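PDB 2ZUX: rhamnogalacturonan endolyase YesW, which cleaves the rhamnogalacturonan backbone of plant cell-wall pectin by endo-type elimination, releasing oligosaccharides, and depends on calcium or manganese for activity. Local coordinates for residues Gln180-Asp185 / Gly550-Asn555; Glu193-Thr198 / Leu231-Gly236. All blocks are in the same frame, centred on the assembly; numbering follows the deposited sequence.

Contact 1: residues Gln180-Asp185 / Gly550-Asn555; sequences QFMVYD and GIAWQN. With CA (calcium ion), chain G; CA (calcium ion), chain D.
Phe181 and Asn555 meet flat side to flat side: the amide carbon Asn555 CG lies 3.6 Å from Phe181 CE2 and over one face of the ring, displaced toward its rim. Ring and amide planes are only 23° apart, so this is a stack. The ring reaches the amide because Phe181 CG is turned between the backbone N and the carbonyl carbon (chi1 62°). On the other side of the strand Met182 is bent at chi2 and chi3 (112°), which brings its methyl CE to 3.2 Å from Ala552 O. Ala552 CB also meets the ring of Tyr184 obliquely, 4.5 Å from CD1.

Between the backbones sits water 1, held by three bonds. It donates to Ala552 O at 2.7 Å and to Phe181 O at 2.9 Å, and it accepts from Val183 N at 3.0 Å. One buried water thus satisfies polar groups of both segments where no direct backbone bond joins them.

Outward from this shell, Asn555 O ligates a calcium ion at 2.3 Å, and Asp116, Ala557 and Asn559 complete its protein ligands. Gln180 OE1 accepts from Ala557 N and so ties the start of 180-185 to a calcium-binding residue. Strands 129-136 and 268-273, of two other sheets, pack on 180-185 through Ile131 and Lys133 on Phe181 and Ile272 on Met182 and Tyr184, whose OH is bonded to Tyr274 OH. At the far end Asp185 OD1 binds a second calcium at 2.4 Å, where it is the first ligand of an Asp-X-Asp-X-Asp loop resembling that of an EF-hand. Strand 182-184 is an edge strand of a four-stranded antiparallel sheet, lying near the centre of the chain; it fits the innermost strand of a beta-propeller blade, with helix 547-553 packed against it.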
ATOM      1  N   GLN A 180       4.051   3.360 -11.467  1.00  9.07           N
ATOM      2  CA  GLN A 180       3.696   3.502 -10.056  1.00  8.93           C
ATOM      3  C   GLN A 180       2.340   4.200 -10.034  1.00  9.16           C
ATOM      4  O   GLN A 180       2.243   5.371 -10.391  1.00  9.89           O
ATOM      5  CB  GLN A 180       4.761   4.333  -9.325  1.00  9.23           C
ATOM      6  CG  GLN A 180       6.206   3.915  -9.613  1.00  8.91           C
ATOM      7  CD  GLN A 180       6.487   2.440  -9.359  1.00  9.56           C
ATOM      8  OE1 GLN A 180       5.848   1.783  -8.533  1.00 10.06           O
ATOM      9  NE2 GLN A 180       7.472   1.913 -10.079  1.00  9.62           N
ATOM     10  N   PHE A 181       1.288   3.477  -9.666  1.00  9.07           N
ATOM     11  CA  PHE A 181      -0.069   4.002  -9.841  1.00  9.23           C
ATOM     12  C   PHE A 181      -0.739   4.398  -8.540  1.00  9.47           C
ATOM     13  O   PHE A 181      -0.770   3.637  -7.575  1.00  9.48           O
ATOM     14  CB  PHE A 181      -0.937   3.062 -10.696  1.00  9.75           C
ATOM     15  CG  PHE A 181      -1.150   1.679 -10.110  1.00  9.52           C
ATOM     16  CD1 PHE A 181      -2.360   1.349  -9.514  1.00 10.95           C
ATOM     17  CD2 PHE A 181      -0.160   0.698 -10.190  1.00 10.54           C
ATOM     18  CE1 PHE A 181      -2.571   0.078  -8.987  1.00  9.88           C
ATOM     19  CE2 PHE A 181      -0.364  -0.574  -9.648  1.00 10.94           C
ATOM     20  CZ  PHE A 181      -1.566  -0.878  -9.048  1.00 10.83           C
ATOM     21  N   MET A 182      -1.251   5.626  -8.524  1.00  9.10           N
ATOM     22  CA  MET A 182      -1.888   6.193  -7.348  1.00  9.34           C
ATOM     23  C   MET A 182      -3.389   6.205  -7.523  1.00  9.55           C
ATOM     24  O   MET A 182      -3.904   6.706  -8.523  1.00 10.73           O
ATOM     25  CB  MET A 182      -1.377   7.611  -7.092  1.00 10.01           C
ATOM     26  CG  MET A 182       0.042   7.663  -6.543  1.00 10.27           C
ATOM     27  SD  MET A 182       0.224   6.794  -4.965  1.00 11.48           S
ATOM     28  CE  MET A 182       1.250   5.400  -5.444  1.00 11.11           C
ATOM     29  N   VAL A 183      -4.079   5.650  -6.539  1.00  9.59           N
ATOM     30  CA  VAL A 183      -5.538   5.621  -6.550  1.00  9.38           C
ATOM     31  C   VAL A 183      -6.019   6.395  -5.338  1.00  9.69           C
ATOM     32  O   VAL A 183      -5.706   6.036  -4.202  1.00  9.60           O
ATOM     33  CB  VAL A 183      -6.080   4.169  -6.522  1.00  9.47           C
ATOM     34  CG1 VAL A 183      -7.604   4.167  -6.607  1.00  9.45           C
ATOM     35  CG2 VAL A 183      -5.467   3.336  -7.652  1.00  9.74           C
ATOM     36  N   TYR A 184      -6.768   7.467  -5.569  1.00  9.66           N
ATOM     37  CA  TYR A 184      -7.156   8.329  -4.461  1.00  9.64           C
ATOM     38  C   TYR A 184      -8.167   9.340  -4.936  1.00  9.81           C
ATOM     39  O   TYR A 184      -8.178   9.710  -6.107  1.00 10.00           O
ATOM     40  CB  TYR A 184      -5.927   9.071  -3.893  1.00  9.88           C
ATOM     41  CG  TYR A 184      -6.025   9.268  -2.397  1.00  9.64           C
ATOM     42  CD1 TYR A 184      -5.654   8.250  -1.524  1.00  9.46           C
ATOM     43  CD2 TYR A 184      -6.505  10.463  -1.850  1.00 10.56           C
ATOM     44  CE1 TYR A 184      -5.756   8.408  -0.156  1.00 10.10           C
ATOM     45  CE2 TYR A 184      -6.620  10.624  -0.470  1.00 10.12           C
ATOM     46  CZ  TYR A 184      -6.234   9.592   0.369  1.00  9.99           C
ATOM     47  OH  TYR A 184      -6.338   9.706   1.741  1.00 11.03           O
ATOM     48  N   ASP A 185      -9.011   9.790  -4.010  1.00  9.86           N
ATOM     49  CA  ASP A 185      -9.897  10.915  -4.285  1.00 10.71           C
ATOM     50  C   ASP A 185      -9.091  12.204  -4.118  1.00 10.84           C
ATOM     51  O   ASP A 185      -9.090  12.814  -3.048  1.00 11.39           O
ATOM     52  CB  ASP A 185     -11.110  10.892  -3.355  1.00 10.56           C
ATOM     53  CG  ASP A 185     -12.075  12.025  -3.615  1.00 10.91           C
ATOM     54  OD1 ASP A 185     -11.983  12.675  -4.680  1.00 10.81           O
ATOM     55  OD2 ASP A 185     -12.922  12.259  -2.722  1.00 11.43           O
ATOM     56  N   GLY A 550      -0.279   4.362   3.278  1.00  8.78           N
ATOM     57  CA  GLY A 550       0.473   3.130   3.013  1.00  8.88           C
ATOM     58  C   GLY A 550      -0.201   2.215   2.002  1.00  8.66           C
ATOM     59  O   GLY A 550       0.470   1.606   1.156  1.00  8.37           O
ATOM     60  N   ILE A 551      -1.526   2.143   2.053  1.00  8.25           N
ATOM     61  CA  ILE A 551      -2.245   1.330   1.073  1.00  8.68           C
ATOM     62  C   ILE A 551      -2.082   1.955  -0.314  1.00  8.44           C
ATOM     63  O   ILE A 551      -1.857   1.243  -1.294  1.00  9.06           O
ATOM     64  CB  ILE A 551      -3.726   1.131   1.456  1.00  8.56           C
ATOM     65  CG1 ILE A 551      -3.832   0.438   2.823  1.00  9.44           C
ATOM     66  CG2 ILE A 551      -4.454   0.344   0.367  1.00  9.57           C
ATOM     67  CD1 ILE A 551      -2.970  -0.815   2.996  1.00  9.58           C
ATOM     68  N   ALA A 552      -2.131   3.284  -0.394  1.00  8.93           N
ATOM     69  CA  ALA A 552      -1.928   3.939  -1.682  1.00  8.48           C
ATOM     70  C   ALA A 552      -0.546   3.659  -2.280  1.00  8.62           C
ATOM     71  O   ALA A 552      -0.446   3.477  -3.488  1.00  8.75           O
ATOM     72  CB  ALA A 552      -2.188   5.442  -1.584  1.00  9.09           C
ATOM     73  N   TRP A 553       0.508   3.616  -1.456  1.00  8.41           N
ATOM     74  CA  TRP A 553       1.839   3.330  -2.003  1.00  8.26           C
ATOM     75  C   TRP A 553       2.253   1.862  -1.947  1.00  8.41           C
ATOM     76  O   TRP A 553       3.366   1.531  -2.358  1.00  8.53           O
ATOM     77  CB  TRP A 553       2.960   4.250  -1.456  1.00  8.70           C
ATOM     78  CG  TRP A 553       3.150   4.338   0.043  1.00  8.13           C
ATOM     79  CD1 TRP A 553       3.013   5.476   0.789  1.00  8.52           C
ATOM     80  CD2 TRP A 553       3.587   3.309   0.965  1.00  8.66           C
ATOM     81  NE1 TRP A 553       3.307   5.222   2.097  1.00  9.11           N
ATOM     82  CE2 TRP A 553       3.640   3.900   2.244  1.00  8.80           C
ATOM     83  CE3 TRP A 553       3.893   1.939   0.841  1.00  8.52           C
ATOM     84  CZ2 TRP A 553       4.010   3.189   3.390  1.00  8.63           C
ATOM     85  CZ3 TRP A 553       4.246   1.227   1.990  1.00  9.20           C
ATOM     86  CH2 TRP A 553       4.294   1.861   3.245  1.00  8.87           C
ATOM     87  N   GLN A 554       1.371   0.974  -1.484  1.00  8.02           N
ATOM     88  CA  GLN A 554       1.780  -0.427  -1.350  1.00  8.47           C
ATOM     89  C   GLN A 554       2.328  -1.008  -2.656  1.00  8.43           C
ATOM     90  O   GLN A 554       3.326  -1.742  -2.649  1.00  8.81           O
ATOM     91  CB  GLN A 554       0.660  -1.315  -0.811  1.00  8.57           C
ATOM     92  CG  GLN A 554       1.176  -2.697  -0.419  1.00  8.73           C
ATOM     93  CD  GLN A 554       0.125  -3.512   0.293  1.00  8.49           C
ATOM     94  OE1 GLN A 554      -0.264  -4.591  -0.167  1.00  8.81           O
ATOM     95  NE2 GLN A 554      -0.362  -2.995   1.419  1.00  8.73           N
ATOM     96  N   ASN A 555       1.707  -0.665  -3.777  1.00  8.04           N
ATOM     97  CA  ASN A 555       2.147  -1.220  -5.058  1.00  8.28           C
ATOM     98  C   ASN A 555       3.533  -0.781  -5.475  1.00  8.76           C
ATOM     99  O   ASN A 555       4.175  -1.462  -6.262  1.00  9.05           O
ATOM    100  CB  ASN A 555       1.143  -0.907  -6.187  1.00  8.31           C
ATOM    101  CG  ASN A 555       1.118   0.566  -6.579  1.00  8.42           C
ATOM    102  OD1 ASN A 555       0.315   1.355  -6.048  1.00 11.08           O
ATOM    103  ND2 ASN A 555       1.928   0.933  -7.540  1.00  7.08           N
TER
HETATM  104 CA    CA G 633     -12.474  12.563  -7.062  1.00 11.95          CA
HETATM  105 CA    CA D 630       5.449  -3.241  -6.964  1.00  8.35          CA
HETATM  106  O   HOH W   1      -2.449   3.539  -5.261  1.00  9.19           O
HETATM  107  O   HOH W   2       6.576  -4.888  -8.127  1.00  9.49           O
HETATM  108  O   HOH W   3       5.682  -1.897  -8.922  1.00  8.30           O
HETATM  109  O   HOH W   4     -13.901  12.590  -9.053  1.00 23.66           O

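Contact 2: residues Glu193-Thr198 / Leu231-Gly236; sequences EVAMKT and LTVFQG. With CA (calcium ion), chain G.
Strands 193-198 and 231-235 run antiparallel, 160° between their directions and their axes approaching to 4.6 Å, with Val194-Phe234 and Met196-Thr232 as hydrogen-bonded pairs. Each of these two pairs is linked by reciprocal N-H to O bonds; the shortest, Phe234 N to Val194 O, is 2.7 Å and nearly straight at the hydrogen (170°).

On the face carrying Val194, Met196, Thr232 and Phe234, the Phe234 ring is met at its edge by Met196 CG, while Thr232 CG2 stands 3.5 Å above the plane, over the ring centre. Thr198 comes across at about a right angle to Thr232: its methyl CG2 touches the ring edge, 3.8 Å from Phe234 CZ, and its OG1 shares a 2.8 Å hydrogen bond with Thr232 OG1, which is also bonded to Thr244. With an alanine in place of Thr198, Thr232 OG1 would probably lose one hydroxyl partner, and a gap would be likely to open beside the Phe234 edge.

At the other end, Glu193 CB packs 3.8 Å from Val233 CG1, and the chain, bent at chi2 (-78°), leads the carboxylate away to calcium. Both oxygens bind the ion, Glu193 OE1 and OE2 each at 2.5 Å. Water 5, accepting from Gly236 N at 3.0 Å, lies beside OE2. Because paired backbone bonds fix Val194, next to this bidentate ligand, strand pairing and metal binding probably support each other.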
ATOM      1  N   GLU A 193      -9.883   8.795  -8.210  1.00 11.35           N
ATOM      2  CA  GLU A 193      -9.296   8.763  -9.544  1.00 11.40           C
ATOM      3  C   GLU A 193      -7.996   7.962  -9.520  1.00 10.99           C
ATOM      4  O   GLU A 193      -7.542   7.509  -8.458  1.00 10.81           O
ATOM      5  CB  GLU A 193      -9.095  10.164 -10.141  1.00 12.89           C
ATOM      6  CG  GLU A 193      -8.873  11.295  -9.162  1.00 13.22           C
ATOM      7  CD  GLU A 193     -10.147  11.798  -8.480  1.00 12.53           C
ATOM      8  OE1 GLU A 193      -9.995  12.465  -7.445  1.00 12.95           O
ATOM      9  OE2 GLU A 193     -11.289  11.528  -8.944  1.00 13.16           O
ATOM     10  N   VAL A 194      -7.429   7.754 -10.701  1.00 10.60           N
ATOM     11  CA  VAL A 194      -6.212   6.964 -10.851  1.00 10.85           C
ATOM     12  C   VAL A 194      -5.190   7.804 -11.605  1.00 10.96           C
ATOM     13  O   VAL A 194      -5.485   8.303 -12.690  1.00 11.30           O
ATOM     14  CB  VAL A 194      -6.488   5.629 -11.605  1.00 10.90           C
ATOM     15  CG1 VAL A 194      -5.219   4.793 -11.696  1.00 11.68           C
ATOM     16  CG2 VAL A 194      -7.609   4.825 -10.935  1.00 11.79           C
ATOM     17  N   ALA A 195      -4.002   7.974 -11.030  1.00 10.53           N
ATOM     18  CA  ALA A 195      -2.974   8.806 -11.649  1.00 10.30           C
ATOM     19  C   ALA A 195      -1.697   8.018 -11.835  1.00 10.07           C
ATOM     20  O   ALA A 195      -1.288   7.267 -10.945  1.00 10.21           O
ATOM     21  CB  ALA A 195      -2.695  10.040 -10.808  1.00 10.75           C
ATOM     22  N   MET A 196      -1.049   8.207 -12.981  1.00  9.50           N
ATOM     23  CA  MET A 196       0.214   7.524 -13.255  1.00 10.49           C
ATOM     24  C   MET A 196       0.893   8.168 -14.447  1.00 10.11           C
ATOM     25  O   MET A 196       0.284   8.944 -15.185  1.00 10.53           O
ATOM     26  CB  MET A 196      -0.010   6.024 -13.513  1.00 10.73           C
ATOM     27  CG  MET A 196      -0.794   5.721 -14.777  1.00 11.61           C
ATOM     28  SD  MET A 196      -1.407   4.030 -14.762  1.00 13.32           S
ATOM     29  CE  MET A 196      -2.917   4.293 -13.890  1.00 16.53           C
ATOM     30  N   LYS A 197       2.159   7.812 -14.633  1.00  9.69           N
ATOM     31  CA  LYS A 197       2.933   8.231 -15.790  1.00 10.08           C
ATOM     32  C   LYS A 197       2.441   7.494 -17.033  1.00  9.71           C
ATOM     33  O   LYS A 197       2.205   6.290 -17.004  1.00  9.99           O
ATOM     34  CB  LYS A 197       4.412   7.946 -15.527  1.00 10.24           C
ATOM     35  CG  LYS A 197       5.368   8.429 -16.604  1.00 10.19           C
ATOM     36  CD  LYS A 197       6.793   8.328 -16.064  1.00 11.19           C
ATOM     37  CE  LYS A 197       7.829   8.877 -17.028  1.00 10.86           C
ATOM     38  NZ  LYS A 197       8.021   7.979 -18.203  1.00 11.35           N
ATOM     39  N   THR A 198       2.252   8.251 -18.110  1.00 10.09           N
ATOM     40  CA  THR A 198       1.717   7.734 -19.370  1.00 10.12           C
ATOM     41  C   THR A 198       2.599   8.239 -20.505  1.00 10.34           C
ATOM     42  O   THR A 198       3.563   8.974 -20.280  1.00  9.91           O
ATOM     43  CB  THR A 198       0.265   8.213 -19.577  1.00 10.05           C
ATOM     44  OG1 THR A 198       0.263   9.643 -19.602  1.00 11.07           O
ATOM     45  CG2 THR A 198      -0.643   7.713 -18.447  1.00 10.93           C
ATOM     46  N   LEU A 231       1.971  12.851 -17.480  1.00 10.73           N
ATOM     47  CA  LEU A 231       1.297  12.488 -16.239  1.00 10.83           C
ATOM     48  C   LEU A 231      -0.192  12.625 -16.501  1.00 10.56           C
ATOM     49  O   LEU A 231      -0.637  13.692 -16.931  1.00 11.00           O
ATOM     50  CB  LEU A 231       1.721  13.426 -15.107  1.00 11.13           C
ATOM     51  CG  LEU A 231       1.062  13.174 -13.747  1.00 11.13           C
ATOM     52  CD1 LEU A 231       1.379  11.765 -13.217  1.00 12.38           C
ATOM     53  CD2 LEU A 231       1.497  14.231 -12.749  1.00 12.66           C
ATOM     54  N   THR A 232      -0.952  11.552 -16.268  1.00 10.16           N
ATOM     55  CA  THR A 232      -2.398  11.569 -16.505  1.00 10.37           C
ATOM     56  C   THR A 232      -3.167  11.236 -15.241  1.00 10.31           C
ATOM     57  O   THR A 232      -2.788  10.341 -14.474  1.00 10.74           O
ATOM     58  CB  THR A 232      -2.794  10.572 -17.616  1.00 10.63           C
ATOM     59  OG1 THR A 232      -2.089  10.906 -18.819  1.00 10.55           O
ATOM     60  CG2 THR A 232      -4.290  10.632 -17.904  1.00 11.17           C
ATOM     61  N   VAL A 233      -4.253  11.977 -15.039  1.00 10.53           N
ATOM     62  CA  VAL A 233      -5.265  11.623 -14.054  1.00 11.12           C
ATOM     63  C   VAL A 233      -6.450  11.051 -14.831  1.00 10.89           C
ATOM     64  O   VAL A 233      -6.987  11.712 -15.733  1.00 11.33           O
ATOM     65  CB  VAL A 233      -5.715  12.839 -13.221  1.00 11.38           C
ATOM     66  CG1 VAL A 233      -6.764  12.438 -12.191  1.00 12.49           C
ATOM     67  CG2 VAL A 233      -4.525  13.499 -12.537  1.00 12.17           C
ATOM     68  N   PHE A 234      -6.840   9.822 -14.494  1.00 10.95           N
ATOM     69  CA  PHE A 234      -7.953   9.123 -15.125  1.00 11.13           C
ATOM     70  C   PHE A 234      -9.137   9.081 -14.167  1.00 11.23           C
ATOM     71  O   PHE A 234      -8.967   8.910 -12.953  1.00 11.70           O
ATOM     72  CB  PHE A 234      -7.576   7.673 -15.451  1.00 10.88           C
ATOM     73  CG  PHE A 234      -6.450   7.511 -16.449  1.00 10.50           C
ATOM     74  CD1 PHE A 234      -6.713   7.480 -17.816  1.00 10.85           C
ATOM     75  CD2 PHE A 234      -5.141   7.330 -16.015  1.00 11.40           C
ATOM     76  CE1 PHE A 234      -5.688   7.287 -18.738  1.00 10.75           C
ATOM     77  CE2 PHE A 234      -4.111   7.143 -16.928  1.00 11.17           C
ATOM     78  CZ  PHE A 234      -4.380   7.122 -18.293  1.00 11.45           C
ATOM     79  N   GLN A 235     -10.341   9.189 -14.719  1.00 11.66           N
ATOM     80  CA  GLN A 235     -11.567   9.060 -13.949  1.00 11.98           C
ATOM     81  C   GLN A 235     -11.671   7.638 -13.405  1.00 11.63           C
ATOM     82  O   GLN A 235     -11.507   6.675 -14.148  1.00 12.02           O
ATOM     83  CB  GLN A 235     -12.766   9.387 -14.844  1.00 12.26           C
ATOM     84  CG  GLN A 235     -14.097   9.419 -14.119  1.00 13.35           C
ATOM     85  CD  GLN A 235     -15.216   9.924 -15.002  1.00 16.26           C
ATOM     86  OE1 GLN A 235     -15.359   9.503 -16.150  1.00 15.39           O
ATOM     87  NE2 GLN A 235     -16.014  10.838 -14.471  1.00 19.72           N
ATOM     88  N   GLY A 236     -11.926   7.506 -12.106  1.00 11.66           N
ATOM     89  CA  GLY A 236     -11.944   6.190 -11.480  1.00 11.75           C
ATOM     90  C   GLY A 236     -13.019   5.247 -11.984  1.00 11.92           C
ATOM     91  O   GLY A 236     -12.802   4.043 -12.065  1.00 12.18           O
TER
HETATM   92 CA    CA G 633     -12.474  12.563  -7.062  1.00 11.95          CA
HETATM   93  O   HOH W   5     -12.707  10.051 -10.761  1.00 14.94           O
HETATM   94  O   HOH W   4     -13.901  12.590  -9.053  1.00 23.66           O

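Following the chain from the N terminus, strand 182-184 is the first of the four segments; the chain then turns through the calcium-binding loop that Asp185 opens and Glu193 closes, and returns as strand 193-198. The two strands are neighbours, probably joined by hydrogen bonds such as Met182 O to Ala195 N at 2.8 Å. A 32-residue excursion follows, which supplies Gly201, Lys203, Val209, Ala213 and Asn214 to a rhamnose pocket, and contact 2 closes that loop. Contact 1 closes only after 364 residues, so contact 2 nests inside it. Contact 2 pairs the two interior strands of the four-stranded sheet, and contact 1 sets that sheet's edge strand against helix 547-553.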